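Local coordinates for peptide ABC transporter permease (Staphylococcus hominis, PDB 6EXS), which probably transports peptides across the membrane as a POT family member of the major facilitator superfamily, and binds a thioalcohol-conjugated dipeptide that is a malodour precursor, at residues L373-S378 / V404-G409; M296-I301 / I408-L413. One frame throughout, in Å; residues are numbered along the deposited sequence.

Contact 1. Residues L373-S378 / V404-G409; sequences LLAGLS and VICVIG. With OLC ((2R)-2,3-dihydroxypropyl (9Z)-octadec-9-enoate), chain F.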
# COMPACT_ATOMS: atom_id res chain seq x y z
N LEU A 373 12.10 10.67 10.60
CA LEU A 373 12.12 11.75 11.60
C LEU A 373 10.89 12.62 11.38
O LEU A 373 10.22 12.96 12.36
CB LEU A 373 13.38 12.61 11.48
CG LEU A 373 14.67 12.09 12.12
CD1 LEU A 373 15.86 12.91 11.67
CD2 LEU A 373 14.58 12.05 13.65
N LEU A 374 10.58 12.95 10.10
CA LEU A 374 9.40 13.74 9.74
C LEU A 374 8.09 13.01 10.07
O LEU A 374 7.16 13.64 10.59
CB LEU A 374 9.46 14.23 8.28
CG LEU A 374 10.37 15.43 7.99
CD1 LEU A 374 10.67 15.54 6.52
CD2 LEU A 374 9.74 16.72 8.46
N ALA A 375 8.04 11.67 9.83
CA ALA A 375 6.88 10.86 10.21
C ALA A 375 6.68 10.92 11.75
O ALA A 375 5.56 11.15 12.21
CB ALA A 375 7.05 9.43 9.75
N GLY A 376 7.78 10.80 12.51
CA GLY A 376 7.76 10.89 13.97
C GLY A 376 7.38 12.26 14.49
O GLY A 376 6.65 12.37 15.48
N LEU A 377 7.87 13.33 13.81
CA LEU A 377 7.57 14.74 14.13
C LEU A 377 6.10 15.10 13.88
O LEU A 377 5.58 15.99 14.54
CB LEU A 377 8.50 15.70 13.38
CG LEU A 377 9.93 15.80 13.93
CD1 LEU A 377 10.90 16.18 12.83
CD2 LEU A 377 10.02 16.74 15.14
N SER A 378 5.44 14.39 12.94
CA SER A 378 4.03 14.58 12.62
C SER A 378 3.13 14.02 13.73
O SER A 378 2.04 14.55 13.97
CB SER A 378 3.70 13.98 11.25
OG SER A 378 3.52 12.57 11.28
N VAL A 404 0.45 16.69 6.29
CA VAL A 404 1.40 17.43 5.46
C VAL A 404 2.85 17.12 5.87
O VAL A 404 3.69 16.93 5.00
CB VAL A 404 1.10 18.95 5.39
CG1 VAL A 404 2.17 19.71 4.61
CG2 VAL A 404 -0.29 19.22 4.80
N ILE A 405 3.14 17.06 7.19
CA ILE A 405 4.50 16.75 7.66
C ILE A 405 4.90 15.33 7.26
O ILE A 405 6.01 15.10 6.78
CB ILE A 405 4.70 17.06 9.18
CG1 ILE A 405 4.46 18.56 9.48
CG2 ILE A 405 6.10 16.61 9.67
CD1 ILE A 405 4.07 18.87 10.94
N CYS A 406 3.96 14.38 7.39
CA CYS A 406 4.17 12.98 7.03
C CYS A 406 4.44 12.76 5.53
O CYS A 406 5.33 11.98 5.18
CB CYS A 406 3.03 12.11 7.53
SG CYS A 406 3.49 10.37 7.73
N VAL A 407 3.66 13.43 4.66
CA VAL A 407 3.82 13.30 3.21
C VAL A 407 5.14 13.96 2.75
O VAL A 407 5.78 13.41 1.86
CB VAL A 407 2.57 13.75 2.40
CG1 VAL A 407 2.26 15.23 2.59
CG2 VAL A 407 2.72 13.40 0.92
N ILE A 408 5.59 15.07 3.40
CA ILE A 408 6.89 15.70 3.10
C ILE A 408 8.02 14.68 3.37
O ILE A 408 8.99 14.62 2.60
CB ILE A 408 7.10 17.08 3.82
CG1 ILE A 408 6.16 18.15 3.24
CG2 ILE A 408 8.57 17.54 3.73
CD1 ILE A 408 5.96 19.35 4.14
N GLY A 409 7.83 13.85 4.40
CA GLY A 409 8.72 12.76 4.75
C GLY A 409 8.69 11.64 3.72
O GLY A 409 9.73 11.05 3.41
C18 OLC F . 10.09 20.42 6.01
C10 OLC F . 6.96 19.29 15.62
C9 OLC F . 6.17 19.63 16.63
C17 OLC F . 10.38 20.45 7.50
C11 OLC F . 7.60 20.21 14.60
C8 OLC F . 5.68 21.01 16.99
C24 OLC F . -3.87 26.55 23.97
C16 OLC F . 9.14 20.31 8.37
C12 OLC F . 7.50 19.69 13.17
C7 OLC F . 4.64 21.01 18.11
C15 OLC F . 9.44 20.42 9.86
C13 OLC F . 8.51 20.33 12.22
C6 OLC F . 3.97 22.36 18.33
C14 OLC F . 8.31 19.96 10.77
C5 OLC F . 3.05 22.41 19.54
C4 OLC F . 1.60 22.06 19.25
C3 OLC F . 0.60 23.17 19.54
C2 OLC F . -0.02 23.10 20.93
C21 OLC F . -2.94 24.63 22.62
C1 OLC F . -1.19 24.03 21.11
C22 OLC F . -2.72 25.58 23.78
O19 OLC F . -1.64 24.75 20.25
O25 OLC F . -5.06 25.89 24.41
O23 OLC F . -2.50 24.84 24.99
O20 OLC F . -1.69 23.95 22.35
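L374 lays its branched end across the side chain of I405 at about a right angle and over the backbone of G409. The contact illustrates how consecutive transmembrane helices of the major facilitator fold pack as an antiparallel hairpin: helices 364-389 and 396-418 run side by side, their local axes 7.7 Å apart and their directions 173° from each other. The close approach is consistent with the small residues G409, A375, S378 and C406 at the interface.

The two methyls of L374 divide the work. CD1 settles on G409, 3.8 Å from its CA; a side chain on this glycine would run into L374 CB. CD2 of L374 turns to I405 CG2, also at 3.8 Å, and meets a monoolein chain on the lipid-facing side, with C16 of OLC 3.6 Å from this methyl. The same I405 CG2, placed anti to the main-chain nitrogen and pointing at the neighbouring helix, also touches L374 O at 3.3 Å.

One turn further along helix 364-389, S378 shows how a hydroxyl is accommodated in an apolar seam. With chi1 at 79° its OG lies between the main-chain N and the carbonyl carbon and folds back onto its own helix, donating to A375 O at 2.7 Å with a C=O...donor angle of 132°. The hydroxyl thus spends its proton within its own helix, while S378 CB packs on I405 CB at 3.8 Å. F298 and I301 of helix 279-302 lie against A375 and S378.

Away from the lipid, the seam reaches the substrate. C406 belongs to the pocket that holds the thioalcohol-conjugated peptide, and its SG also lies beside A375, 4.2 Å from CB.

Contact 2. Residues M296-I301 / I408-L413; sequences MLFWSI and IGELCL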
# COMPACT_ATOMS: atom_id res chain seq x y z
N MET A 296 10.01 0.69 7.76
CA MET A 296 8.92 0.12 8.55
C MET A 296 8.33 1.18 9.50
O MET A 296 7.10 1.32 9.56
CB MET A 296 9.42 -1.11 9.33
CG MET A 296 8.36 -2.14 9.57
SD MET A 296 9.00 -3.71 10.20
CE MET A 296 9.44 -3.24 11.88
N LEU A 297 9.21 1.94 10.22
CA LEU A 297 8.84 3.01 11.14
C LEU A 297 8.10 4.12 10.41
O LEU A 297 7.18 4.72 10.98
CB LEU A 297 10.08 3.60 11.85
CG LEU A 297 10.83 2.76 12.89
CD1 LEU A 297 12.18 3.36 13.16
CD2 LEU A 297 10.04 2.64 14.21
N PHE A 298 8.49 4.41 9.14
CA PHE A 298 7.82 5.43 8.33
C PHE A 298 6.39 5.02 7.97
O PHE A 298 5.46 5.80 8.18
CB PHE A 298 8.61 5.80 7.05
CG PHE A 298 7.81 6.78 6.23
CD1 PHE A 298 7.86 8.14 6.50
CD2 PHE A 298 6.91 6.33 5.27
CE1 PHE A 298 7.05 9.03 5.82
CE2 PHE A 298 6.10 7.23 4.59
CZ PHE A 298 6.16 8.57 4.88
N TRP A 299 6.22 3.80 7.37
CA TRP A 299 4.91 3.30 6.95
C TRP A 299 3.99 2.99 8.12
O TRP A 299 2.78 3.04 7.92
CB TRP A 299 5.02 2.11 5.99
CG TRP A 299 5.70 2.45 4.71
CD1 TRP A 299 6.90 1.96 4.27
CD2 TRP A 299 5.28 3.41 3.73
NE1 TRP A 299 7.23 2.53 3.07
CE2 TRP A 299 6.25 3.42 2.71
CE3 TRP A 299 4.13 4.21 3.59
CZ2 TRP A 299 6.14 4.24 1.58
CZ3 TRP A 299 4.02 5.02 2.47
CH2 TRP A 299 5.01 5.04 1.49
N SER A 300 4.53 2.71 9.32
CA SER A 300 3.68 2.45 10.50
C SER A 300 2.86 3.71 10.81
O SER A 300 1.63 3.64 10.86
CB SER A 300 4.52 2.02 11.70
OG SER A 300 3.74 1.94 12.88
N ILE A 301 3.55 4.87 10.91
CA ILE A 301 2.96 6.17 11.15
C ILE A 301 2.14 6.63 9.94
O ILE A 301 0.98 6.99 10.10
CB ILE A 301 4.01 7.21 11.63
CG1 ILE A 301 4.51 6.82 13.06
CG2 ILE A 301 3.41 8.64 11.61
CD1 ILE A 301 5.67 7.63 13.60
N ILE A 408 5.59 15.07 3.40
CA ILE A 408 6.89 15.70 3.10
C ILE A 408 8.02 14.68 3.37
O ILE A 408 8.99 14.62 2.60
CB ILE A 408 7.10 17.08 3.82
CG1 ILE A 408 6.16 18.15 3.24
CG2 ILE A 408 8.57 17.54 3.73
CD1 ILE A 408 5.96 19.35 4.14
N GLY A 409 7.83 13.85 4.40
CA GLY A 409 8.72 12.76 4.75
C GLY A 409 8.69 11.64 3.72
O GLY A 409 9.73 11.05 3.41
N GLU A 410 7.50 11.36 3.14
CA GLU A 410 7.32 10.34 2.09
C GLU A 410 8.08 10.70 0.81
O GLU A 410 8.60 9.81 0.13
CB GLU A 410 5.83 10.12 1.79
CG GLU A 410 5.56 8.77 1.15
CD GLU A 410 4.10 8.46 0.88
OE1 GLU A 410 3.27 8.64 1.80
OE2 GLU A 410 3.81 7.95 -0.22
N LEU A 411 8.14 12.01 0.49
CA LEU A 411 8.84 12.54 -0.69
C LEU A 411 10.35 12.29 -0.60
O LEU A 411 11.00 12.21 -1.65
CB LEU A 411 8.53 14.05 -0.88
CG LEU A 411 7.05 14.46 -1.07
CD1 LEU A 411 6.86 15.94 -0.82
CD2 LEU A 411 6.53 14.08 -2.46
N CYS A 412 10.89 12.15 0.63
CA CYS A 412 12.30 11.87 0.93
C CYS A 412 12.60 10.38 0.82
O CYS A 412 13.67 10.01 0.37
CB CYS A 412 12.67 12.38 2.31
SG CYS A 412 12.33 14.13 2.59
N LEU A 413 11.67 9.56 1.32
CA LEU A 413 11.77 8.11 1.48
C LEU A 413 11.38 7.26 0.26
O LEU A 413 12.13 6.35 -0.08
CB LEU A 413 10.91 7.72 2.70
CG LEU A 413 11.17 6.38 3.34
CD1 LEU A 413 11.55 6.54 4.79
CD2 LEU A 413 9.97 5.48 3.20
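Helices 279-302 and 396-418 run roughly antiparallel here, 148° between their directions, but their local axes stay 11.2 Å apart and even the nearest CA atoms, those of F298 and E410, are separated by 8.0 Å. This buried contact between transmembrane helices of the major facilitator fold exemplifies widely spaced helices joined through large side chains, F298, W299, E410 and L413.

F298 makes most of the crossing. Its first torsion of 176° extends CG away from the main-chain nitrogen and sends the ring toward helix 396-418, where CZ meets E410 CB at 3.5 Å. Beside it, F298 CE1 approaches G409 C at 3.7 Å, a position accessible because glycine puts no side chain in the way. L413 comes from the other helix in the reverse sense, so that it and F298 slide past one another: L413 CD1 rests 3.8 Å from F298 CB, and CD2 of L413 lies near both the phenyl ring and the indole NE1 of W299.

The two aromatic residues also brace each other. F298 directs its ring edge at the indole of W299, with CD2 of F298 standing 3.7 Å above the indole plane, over its centre. W437, from helix 430-451, adds a further ring against W299.

E410 lies among these groups with its side chain extended, its nearest side-chain atom about 5 Å from the bound peptide conjugate. Its OE1 is hydrogen-bonded to N339, a residue of the ligand pocket, so this second-shell contact borders the substrate site. The carboxylate and indole planes stand 65° apart, and OE2 of E410 lies at the indole edge, near the ring plane and 3.6 Å from W299 CH2.

Overall arrangement
Followed from the N terminus, the chain first enters this region on helix 279-302, which supplies the opening side of contact 2. It then passes through helix 338-357, supplies the first side of contact 1 from helix 364-389, and returns on helix 396-418, where both contacts close. Contact 1 closes a short hairpin of 25 intervening residues, nested within the loop of 106 residues closed by contact 2. The closing segments overlap at I408 and G409. Within these contacts helix 396-418 meets helices 279-302 and 364-389, which also touch each other: A375 CB lies 3.6 Å from F298 CD1, joining three helices in one packed unit.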